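Local atomic coordinates of putative HAD-hydrolase YfnB (PDB entry 3ED5), a protein that is probably a phosphate-ester hydrolase of the haloacid dehalogenase superfamily, tentatively a 5'-nucleotidase, whose natural substrate is not established. Residues Leu31-Gln36 against Ala76-Tyr81; Asn37-Asn42 against Tyr81-Asp86; Gln117-Tyr122 against Leu230-Thr235. One frame throughout, in Å; residues are numbered along the deposited sequence.

Contact 1 (Leu31-Gln36 against Ala76-Tyr81)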
loop_
_atom_site.group_PDB
_atom_site.type_symbol
_atom_site.label_atom_id
_atom_site.label_comp_id
_atom_site.label_asym_id
_atom_site.label_seq_id
_atom_site.Cartn_x
_atom_site.Cartn_y
_atom_site.Cartn_z
ATOM N N LEU A 31 -10.704 -8.970 -15.384
ATOM C CA LEU A 31 -11.419 -10.227 -15.117
ATOM C C LEU A 31 -12.814 -9.996 -14.537
ATOM O O LEU A 31 -13.759 -10.733 -14.867
ATOM C CB LEU A 31 -10.589 -11.150 -14.217
ATOM C CG LEU A 31 -9.286 -11.624 -14.857
ATOM C CD1 LEU A 31 -8.529 -12.494 -13.889
ATOM C CD2 LEU A 31 -9.539 -12.387 -16.155
ATOM N N LEU A 32 -12.950 -8.963 -13.701
ATOM C CA LEU A 32 -14.258 -8.597 -13.155
ATOM C C LEU A 32 -15.228 -8.203 -14.291
ATOM O O LEU A 32 -16.379 -8.657 -14.329
ATOM C CB LEU A 32 -14.133 -7.466 -12.100
ATOM C CG LEU A 32 -15.490 -6.933 -11.602
ATOM C CD1 LEU A 32 -16.198 -7.954 -10.698
ATOM C CD2 LEU A 32 -15.342 -5.578 -10.885
ATOM N N PHE A 33 -14.768 -7.344 -15.189
ATOM C CA PHE A 33 -15.627 -6.888 -16.298
ATOM C C PHE A 33 -15.930 -7.969 -17.330
ATOM O O PHE A 33 -17.033 -8.005 -17.907
ATOM C CB PHE A 33 -15.043 -5.631 -16.920
ATOM C CG PHE A 33 -15.387 -4.389 -16.153
ATOM C CD1 PHE A 33 -14.809 -4.151 -14.906
ATOM C CD2 PHE A 33 -16.315 -3.478 -16.650
ATOM C CE1 PHE A 33 -15.149 -3.013 -14.160
ATOM C CE2 PHE A 33 -16.667 -2.341 -15.922
ATOM C CZ PHE A 33 -16.061 -2.090 -14.675
ATOM N N GLU A 34 -14.974 -8.865 -17.537
ATOM C CA GLU A 34 -15.220 -10.054 -18.366
ATOM C C GLU A 34 -16.274 -10.928 -17.675
ATOM O O GLU A 34 -17.189 -11.404 -18.322
ATOM C CB GLU A 34 -13.927 -10.853 -18.593
ATOM C CG GLU A 34 -12.898 -10.159 -19.479
ATOM C CD GLU A 34 -11.672 -11.034 -19.794
ATOM O OE1 GLU A 34 -11.602 -12.206 -19.348
ATOM O OE2 GLU A 34 -10.774 -10.533 -20.498
ATOM N N ASP A 35 -16.144 -11.129 -16.362
ATOM C CA ASP A 35 -17.112 -11.928 -15.588
ATOM C C ASP A 35 -18.534 -11.384 -15.775
ATOM O O ASP A 35 -19.484 -12.163 -15.968
ATOM C CB ASP A 35 -16.746 -11.969 -14.089
ATOM C CG ASP A 35 -17.729 -12.813 -13.267
ATOM O OD1 ASP A 35 -17.596 -14.053 -13.286
ATOM O OD2 ASP A 35 -18.626 -12.245 -12.597
ATOM N N GLN A 36 -18.661 -10.057 -15.754
ATOM C CA GLN A 36 -19.957 -9.375 -15.852
ATOM C C GLN A 36 -20.421 -9.131 -17.279
ATOM O O GLN A 36 -21.491 -8.570 -17.477
ATOM C CB GLN A 36 -19.883 -8.021 -15.175
ATOM C CG GLN A 36 -19.614 -8.123 -13.684
ATOM C CD GLN A 36 -20.739 -8.833 -12.952
ATOM O OE1 GLN A 36 -21.831 -8.300 -12.835
ATOM N NE2 GLN A 36 -20.476 -10.034 -12.462
ATOM N N ALA A 76 -20.963 2.467 -7.363
ATOM C CA ALA A 76 -20.861 3.902 -7.760
ATOM C C ALA A 76 -20.465 4.033 -9.230
ATOM O O ALA A 76 -21.045 4.840 -9.972
ATOM C CB ALA A 76 -19.854 4.643 -6.880
ATOM N N LEU A 77 -19.495 3.228 -9.660
ATOM C CA LEU A 77 -19.066 3.272 -11.065
ATOM C C LEU A 77 -20.164 2.764 -11.996
ATOM O O LEU A 77 -20.613 3.490 -12.917
ATOM C CB LEU A 77 -17.804 2.422 -11.243
ATOM C CG LEU A 77 -17.262 2.336 -12.670
ATOM C CD1 LEU A 77 -16.680 3.688 -13.102
ATOM C CD2 LEU A 77 -16.223 1.193 -12.738
ATOM N N LEU A 78 -20.627 1.529 -11.781
ATOM C CA LEU A 78 -21.581 0.953 -12.752
ATOM C C LEU A 78 -22.933 1.641 -12.768
ATOM O O LEU A 78 -23.555 1.754 -13.835
ATOM C CB LEU A 78 -21.728 -0.569 -12.574
ATOM C CG LEU A 78 -20.432 -1.354 -12.822
ATOM C CD1 LEU A 78 -20.602 -2.814 -12.461
ATOM C CD2 LEU A 78 -19.956 -1.207 -14.248
ATOM N N LYS A 79 -23.398 2.135 -11.624
ATOM C CA LYS A 79 -24.701 2.845 -11.578
ATOM C C LYS A 79 -24.792 4.080 -12.510
ATOM O O LYS A 79 -25.822 4.296 -13.188
ATOM C CB LYS A 79 -25.037 3.246 -10.133
ATOM C CG LYS A 79 -26.452 3.772 -9.921
ATOM C CD LYS A 79 -26.568 4.526 -8.597
ATOM C CE LYS A 79 -26.261 3.670 -7.398
ATOM N NZ LYS A 79 -26.016 4.583 -6.229
ATOM N N GLU A 80 -23.689 4.826 -12.629
ATOM C CA GLU A 80 -23.697 6.049 -13.422
ATOM C C GLU A 80 -23.582 5.743 -14.921
ATOM O O GLU A 80 -23.906 6.586 -15.761
ATOM C CB GLU A 80 -22.602 7.014 -12.933
ATOM C CG GLU A 80 -21.213 6.638 -13.334
ATOM C CD GLU A 80 -20.177 7.722 -12.931
ATOM O OE1 GLU A 80 -18.964 7.443 -13.007
ATOM O OE2 GLU A 80 -20.594 8.841 -12.589
ATOM N N TYR A 81 -23.153 4.519 -15.237
ATOM C CA TYR A 81 -23.185 3.969 -16.611
ATOM C C TYR A 81 -24.467 3.164 -16.880
ATOM O O TYR A 81 -24.610 2.520 -17.940
ATOM C CB TYR A 81 -21.876 3.191 -16.928
ATOM C CG TYR A 81 -20.685 4.145 -17.020
ATOM C CD1 TYR A 81 -19.856 4.398 -15.922
ATOM C CD2 TYR A 81 -20.456 4.870 -18.203
ATOM C CE1 TYR A 81 -18.825 5.326 -16.015
ATOM C CE2 TYR A 81 -19.415 5.777 -18.303
ATOM C CZ TYR A 81 -18.614 6.006 -17.228
ATOM O OH TYR A 81 -17.605 6.934 -17.391
#
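The ring of F33 receives L77 at its edge, with CD2 of L77 lying near the ring plane 3.8 Å from CZ of F33. L78, in one of its two conformers, approaches the same end of the ring from an oblique direction, its CD2 3.9 Å from CE2 of F33, so the two leucine methyls meet neighbouring atoms of one ring end. The torsions bring both branches there from successive residues of helix 66-80: L77 carries CG opposite its backbone N (chi1 178°), whereas this conformer of L78 has CG opposite its carbonyl carbon. F33 has to reach for them, since the nearest CA atoms across the contact, those of F33 and L78, are 10.5 Å apart. M44 of helix 42-60 also touches both F33 and L78. Helices 21-35, 42-60, 66-80 and 87-98 form an all-helical insertion after strand 9-12, consistent with the C1-type cap of HAD hydrolases, and this contact joins two of them at their ends. No hydrogen bond crosses between the segments, and all three touching residues are buried: with purely apolar chemistry, no directional bond fixes the pair, and the fit of methyls against the ring does so instead.

Contact 2 (Asn37-Asn42 against Tyr81-Asp86). With FMT (formic acid), chain I.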
loop_
_atom_site.group_PDB
_atom_site.type_symbol
_atom_site.label_atom_id
_atom_site.label_comp_id
_atom_site.label_asym_id
_atom_site.label_seq_id
_atom_site.Cartn_x
_atom_site.Cartn_y
_atom_site.Cartn_z
ATOM N N ASN A 37 -19.586 -9.500 -18.249
ATOM C CA ASN A 37 -19.815 -9.220 -19.671
ATOM C C ASN A 37 -20.110 -7.763 -19.954
ATOM O O ASN A 37 -21.029 -7.456 -20.702
ATOM C CB ASN A 37 -20.946 -10.083 -20.228
ATOM C CG ASN A 37 -20.705 -11.544 -20.016
ATOM O OD1 ASN A 37 -19.653 -12.074 -20.383
ATOM N ND2 ASN A 37 -21.671 -12.217 -19.397
ATOM N N ILE A 38 -19.340 -6.876 -19.336
ATOM C CA ILE A 38 -19.462 -5.440 -19.558
ATOM C C ILE A 38 -18.159 -4.941 -20.173
ATOM O O ILE A 38 -17.084 -5.177 -19.608
ATOM C CB ILE A 38 -19.651 -4.688 -18.212
ATOM C CG1 ILE A 38 -20.957 -5.081 -17.537
ATOM C CG2 ILE A 38 -19.570 -3.170 -18.412
ATOM C CD1 ILE A 38 -21.143 -4.377 -16.168
ATOM N N PRO A 39 -18.234 -4.240 -21.319
ATOM C CA PRO A 39 -17.008 -3.708 -21.915
ATOM C C PRO A 39 -16.380 -2.735 -20.925
ATOM O O PRO A 39 -17.119 -1.955 -20.315
ATOM C CB PRO A 39 -17.520 -2.975 -23.169
ATOM C CG PRO A 39 -18.800 -3.672 -23.496
ATOM C CD PRO A 39 -19.416 -3.960 -22.168
ATOM N N LEU A 40 -15.061 -2.824 -20.734
ATOM C CA LEU A 40 -14.324 -1.919 -19.834
ATOM C C LEU A 40 -13.628 -0.890 -20.714
ATOM O O LEU A 40 -12.507 -1.103 -21.173
ATOM C CB LEU A 40 -13.319 -2.689 -18.965
ATOM C CG LEU A 40 -12.455 -1.867 -17.969
ATOM C CD1 LEU A 40 -13.329 -1.001 -17.047
ATOM C CD2 LEU A 40 -11.487 -2.775 -17.206
ATOM N N THR A 41 -14.328 0.209 -20.972
ATOM C CA THR A 41 -13.797 1.308 -21.765
ATOM C C THR A 41 -12.704 2.092 -21.035
ATOM O O THR A 41 -12.591 2.036 -19.793
ATOM C CB THR A 41 -14.928 2.265 -22.184
ATOM O OG1 THR A 41 -15.411 2.979 -21.042
ATOM C CG2 THR A 41 -16.085 1.471 -22.806
ATOM N N ASN A 42 -11.888 2.810 -21.805
ATOM C CA ASN A 42 -10.907 3.724 -21.213
ATOM C C ASN A 42 -11.558 4.722 -20.258
ATOM O O ASN A 42 -11.044 4.929 -19.146
ATOM C CB ASN A 42 -10.150 4.478 -22.304
ATOM C CG ASN A 42 -9.171 3.602 -23.033
ATOM O OD1 ASN A 42 -8.774 2.544 -22.542
ATOM N ND2 ASN A 42 -8.767 4.037 -24.223
ATOM N N TYR A 81 -23.153 4.519 -15.237
ATOM C CA TYR A 81 -23.185 3.969 -16.611
ATOM C C TYR A 81 -24.467 3.164 -16.880
ATOM O O TYR A 81 -24.610 2.520 -17.940
ATOM C CB TYR A 81 -21.876 3.191 -16.928
ATOM C CG TYR A 81 -20.685 4.145 -17.020
ATOM C CD1 TYR A 81 -19.856 4.398 -15.922
ATOM C CD2 TYR A 81 -20.456 4.870 -18.203
ATOM C CE1 TYR A 81 -18.825 5.326 -16.015
ATOM C CE2 TYR A 81 -19.415 5.777 -18.303
ATOM C CZ TYR A 81 -18.614 6.006 -17.228
ATOM O OH TYR A 81 -17.605 6.934 -17.391
ATOM N N GLY A 82 -25.436 3.265 -15.971
ATOM C CA GLY A 82 -26.796 2.746 -16.201
ATOM C C GLY A 82 -27.037 1.294 -15.811
ATOM O O GLY A 82 -28.074 0.726 -16.174
ATOM N N TYR A 83 -26.088 0.682 -15.101
ATOM C CA TYR A 83 -26.220 -0.710 -14.636
ATOM C C TYR A 83 -26.650 -0.766 -13.172
ATOM O O TYR A 83 -26.046 -0.089 -12.318
ATOM C CB TYR A 83 -24.893 -1.482 -14.772
ATOM C CG TYR A 83 -24.270 -1.537 -16.162
ATOM C CD1 TYR A 83 -24.632 -2.537 -17.088
ATOM C CD2 TYR A 83 -23.304 -0.609 -16.552
ATOM C CE1 TYR A 83 -24.035 -2.586 -18.364
ATOM C CE2 TYR A 83 -22.705 -0.649 -17.813
ATOM C CZ TYR A 83 -23.082 -1.642 -18.717
ATOM O OH TYR A 83 -22.486 -1.670 -19.958
ATOM N N GLU A 84 -27.662 -1.586 -12.863
ATOM C CA GLU A 84 -28.041 -1.854 -11.477
ATOM C C GLU A 84 -27.146 -2.980 -10.961
ATOM O O GLU A 84 -27.246 -4.126 -11.430
ATOM C CB GLU A 84 -29.534 -2.207 -11.361
ATOM C CG GLU A 84 -30.433 -0.989 -11.143
ATOM C CD GLU A 84 -30.036 0.193 -12.006
ATOM O OE1 GLU A 84 -30.446 0.234 -13.184
ATOM O OE2 GLU A 84 -29.309 1.081 -11.503
ATOM N N ALA A 85 -26.282 -2.637 -10.016
ATOM C CA ALA A 85 -25.174 -3.461 -9.578
ATOM C C ALA A 85 -25.153 -3.603 -8.068
ATOM O O ALA A 85 -25.398 -2.646 -7.326
ATOM C CB ALA A 85 -23.891 -2.801 -10.023
ATOM N N ASP A 86 -24.866 -4.812 -7.623
ATOM C CA ASP A 86 -24.722 -5.097 -6.214
ATOM C C ASP A 86 -23.248 -4.861 -5.858
ATOM O O ASP A 86 -22.395 -5.691 -6.181
ATOM C CB ASP A 86 -25.109 -6.557 -5.973
ATOM C CG ASP A 86 -25.035 -6.943 -4.538
ATOM O OD1 ASP A 86 -24.187 -6.399 -3.814
ATOM O OD2 ASP A 86 -25.836 -7.800 -4.112
HETATM C C FMT I . -18.220 4.141 -21.422
HETATM O O1 FMT I . -17.270 4.777 -21.891
HETATM O O2 FMT I . -19.379 4.124 -21.864
HETATM O O HOH W 1 -19.492 -0.582 -21.250
#
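T41 OG1 donates a 2.7 Å hydrogen bond to O1 of a formic acid molecule, probably taken from the crystallisation liquor, and is also bonded to the backbone N of M44, where T41 is the N-cap of helix 42-60. The carbon of the formic acid lies 3.7 Å from CE2 of Y81. Direct contact belongs to I38 and Y83. CD1 of I38 stands over the centre of the Y83 ring, 4.0 Å from the centroid and 8° off the normal, a CH-pi contact. The other branch, CG2, lies opposite the backbone N and meets the phenol end, 3.6 Å from OH of Y83. A water donates to P39 O at 2.9 Å and makes a weak bond with Y83 OH. Just before Y83 in the chain, G82 (phi 88°) is the C-prime residue of the Schellman motif ending helix 66-80. Both loops lie at the outer end of the helical cap-like insertion, away from the predicted nucleophile. With an alanine here instead of Y83, I38 CD1 and CG2 would probably lose the aromatic face and phenol end they rest on, opening a gap between the loops. The loops therefore meet mainly by dispersion: the water link is weak on the Y83 side, and formic acid bonds to T41 but only packs against Y81.

Contact 3 (Gln117-Tyr122 against Leu230-Thr235)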
loop_
_atom_site.group_PDB
_atom_site.type_symbol
_atom_site.label_atom_id
_atom_site.label_comp_id
_atom_site.label_asym_id
_atom_site.label_seq_id
_atom_site.Cartn_x
_atom_site.Cartn_y
_atom_site.Cartn_z
ATOM N N GLN A 117 18.845 -9.212 6.237
ATOM C CA GLN A 117 20.121 -9.622 6.864
ATOM C C GLN A 117 20.676 -8.557 7.795
ATOM O O GLN A 117 21.530 -8.866 8.648
ATOM C CB GLN A 117 21.148 -9.914 5.783
ATOM C CG GLN A 117 20.654 -10.879 4.729
ATOM C CD GLN A 117 21.309 -12.205 4.838
ATOM O OE1 GLN A 117 20.739 -13.151 5.393
ATOM N NE2 GLN A 117 22.542 -12.295 4.339
ATOM N N GLN A 118 20.246 -7.302 7.634
ATOM C CA GLN A 118 20.865 -6.183 8.388
ATOM C C GLN A 118 19.923 -5.226 9.120
ATOM O O GLN A 118 20.388 -4.342 9.848
ATOM C CB GLN A 118 21.752 -5.360 7.459
ATOM C CG GLN A 118 22.878 -6.162 6.844
ATOM C CD GLN A 118 23.883 -5.275 6.163
ATOM O OE1 GLN A 118 24.530 -4.436 6.804
ATOM N NE2 GLN A 118 24.037 -5.454 4.861
ATOM N N PHE A 119 18.621 -5.376 8.903
ATOM C CA PHE A 119 17.609 -4.506 9.493
ATOM C C PHE A 119 16.432 -5.344 9.946
ATOM O O PHE A 119 16.245 -6.476 9.462
ATOM C CB PHE A 119 17.107 -3.492 8.446
ATOM C CG PHE A 119 18.177 -2.600 7.887
ATOM C CD1 PHE A 119 18.464 -1.368 8.488
ATOM C CD2 PHE A 119 18.908 -2.980 6.760
ATOM C CE1 PHE A 119 19.465 -0.542 7.972
ATOM C CE2 PHE A 119 19.928 -2.169 6.250
ATOM C CZ PHE A 119 20.203 -0.939 6.848
ATOM N N ASP A 120 15.630 -4.802 10.858
ATOM C CA ASP A 120 14.378 -5.443 11.250
ATOM C C ASP A 120 13.293 -4.903 10.328
ATOM O O ASP A 120 13.099 -3.677 10.223
ATOM C CB ASP A 120 14.047 -5.125 12.703
ATOM C CG ASP A 120 15.060 -5.696 13.662
ATOM O OD1 ASP A 120 15.608 -6.777 13.377
ATOM O OD2 ASP A 120 15.292 -5.057 14.709
ATOM N N LEU A 121 12.599 -5.795 9.619
ATOM C CA LEU A 121 11.611 -5.327 8.640
ATOM C C LEU A 121 10.181 -5.565 9.121
ATOM O O LEU A 121 9.879 -6.623 9.660
ATOM C CB LEU A 121 11.810 -6.054 7.296
ATOM C CG LEU A 121 13.239 -6.145 6.770
ATOM C CD1 LEU A 121 13.280 -6.877 5.418
ATOM C CD2 LEU A 121 13.922 -4.755 6.679
ATOM N N TYR A 122 9.309 -4.587 8.900
ATOM C CA TYR A 122 7.906 -4.732 9.249
ATOM C C TYR A 122 7.065 -4.238 8.075
ATOM O O TYR A 122 7.506 -3.396 7.291
ATOM C CB TYR A 122 7.509 -3.884 10.434
ATOM C CG TYR A 122 8.246 -4.327 11.680
ATOM C CD1 TYR A 122 7.682 -5.294 12.518
ATOM C CD2 TYR A 122 9.505 -3.818 11.974
ATOM C CE1 TYR A 122 8.366 -5.738 13.669
ATOM C CE2 TYR A 122 10.204 -4.256 13.148
ATOM C CZ TYR A 122 9.617 -5.210 13.959
ATOM O OH TYR A 122 10.249 -5.664 15.106
ATOM N N LEU A 230 20.550 3.796 2.967
ATOM C CA LEU A 230 20.725 3.003 4.199
ATOM C C LEU A 230 22.205 2.781 4.509
ATOM O O LEU A 230 22.544 2.227 5.581
ATOM C CB LEU A 230 20.000 1.663 4.053
ATOM C CG LEU A 230 18.479 1.790 3.903
ATOM C CD1 LEU A 230 17.886 0.395 3.683
ATOM C CD2 LEU A 230 17.829 2.465 5.122
ATOM N N ASN A 231 23.072 3.197 3.571
ATOM C CA ASN A 231 24.519 3.021 3.662
ATOM C C ASN A 231 24.912 1.569 3.927
ATOM O O ASN A 231 25.635 1.268 4.880
ATOM C CB ASN A 231 25.145 3.952 4.715
ATOM C CG ASN A 231 26.666 3.957 4.654
ATOM O OD1 ASN A 231 27.255 3.694 3.598
ATOM N ND2 ASN A 231 27.305 4.235 5.787
ATOM N N ILE A 232 24.399 0.678 3.095
ATOM C CA ILE A 232 24.829 -0.722 3.108
ATOM C C ILE A 232 25.178 -1.139 1.683
ATOM O O ILE A 232 24.574 -0.649 0.724
ATOM C CB ILE A 232 23.757 -1.691 3.702
ATOM C CG1 ILE A 232 22.455 -1.663 2.907
ATOM C CG2 ILE A 232 23.488 -1.415 5.188
ATOM C CD1 ILE A 232 21.840 -3.028 2.808
ATOM N N GLU A 233 26.151 -2.039 1.541
ATOM C CA GLU A 233 26.550 -2.542 0.218
ATOM C C GLU A 233 25.548 -3.538 -0.362
ATOM O O GLU A 233 25.095 -4.454 0.332
ATOM C CB GLU A 233 27.927 -3.188 0.287
ATOM C CG GLU A 233 28.890 -2.405 1.146
ATOM C CD GLU A 233 30.325 -2.643 0.767
ATOM O OE1 GLU A 233 30.810 -3.791 0.926
ATOM O OE2 GLU A 233 30.967 -1.670 0.311
ATOM N N ASN A 234 25.218 -3.358 -1.637
ATOM C CA ASN A 234 24.345 -4.283 -2.353
ATOM C C ASN A 234 25.012 -5.643 -2.574
ATOM O O ASN A 234 26.205 -5.716 -2.904
ATOM C CB ASN A 234 23.930 -3.672 -3.696
ATOM C CG ASN A 234 22.966 -4.564 -4.492
ATOM O OD1 ASN A 234 22.602 -5.670 -4.070
ATOM N ND2 ASN A 234 22.546 -4.072 -5.655
ATOM N N THR A 235 24.237 -6.709 -2.374
ATOM C CA THR A 235 24.682 -8.087 -2.630
ATOM C C THR A 235 23.482 -8.972 -2.991
ATOM O O THR A 235 23.538 -10.203 -2.939
ATOM C CB THR A 235 25.508 -8.681 -1.443
ATOM O OG1 THR A 235 26.090 -9.925 -1.846
ATOM C CG2 THR A 235 24.651 -8.912 -0.184
#
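Neither segment pairs its backbone with the other: the nearest CA atoms, those of Q118 and I232, are 8.6 Å apart, and side chains bridge the separation. F119 does most of this. Its CZ lies 3.8 Å from CB of L230 and 3.7 Å from CG2 of I232, so one ring corner meets two residues of the C-terminal segment. L230 also sets CD1 over one face of the ring, whereas I232 CG2 comes in obliquely. I232 has CG1 between the backbone N and the carbonyl carbon (chi1 60°), and CD1 at the end of that branch approaches CE2 of F119 at 4.0 Å. In the fold, F119 immediately precedes strand 120-125, which runs beside strand 9-12 in the parallel sheet of the HAD-type Rossmann-like core, and F119 itself touches L10 of that strand. On the other segment, N231 (phi 53°) leaves helix 226-230 through a Schellman motif and turns the chain towards its last modelled residues. Helix 108-116 contributes L115, which touches both L230 and I232. Q118 completes the outer side: with its chain extended beyond CG (chi2 -169°), the amide lies against I232 with both its heteroatoms, OE1 3.6 Å from CG2 of I232 and NE2 3.9 Å from CB of I232, in van der Waals contacts of an exposed side chain.

Contacts 1 and 2 adjoin, with centres 3 Å apart; they share Y81, and their segments alternate along the chain. Contact 1 joins the ends of helices 21-35 and 66-80, and contact 2 the loops that follow, leading to helices 42-60 and 87-98. Probable hydrogen bonds connect them, F33 O to I38 N (2.9 Å) and L78 O to Y83 N (3.0 Å). Contact 3 comes later in the sequence, on the opposite side of the chain's centre, its nearest atoms about 28 Å from contact 1 and 31 Å from contact 2. Contacts 1 and 2 thus hold together the cap-like helical insertion, whereas contact 3 belongs to the Rossmann-like core carrying the predicted nucleophile D13, a separate part of the fold.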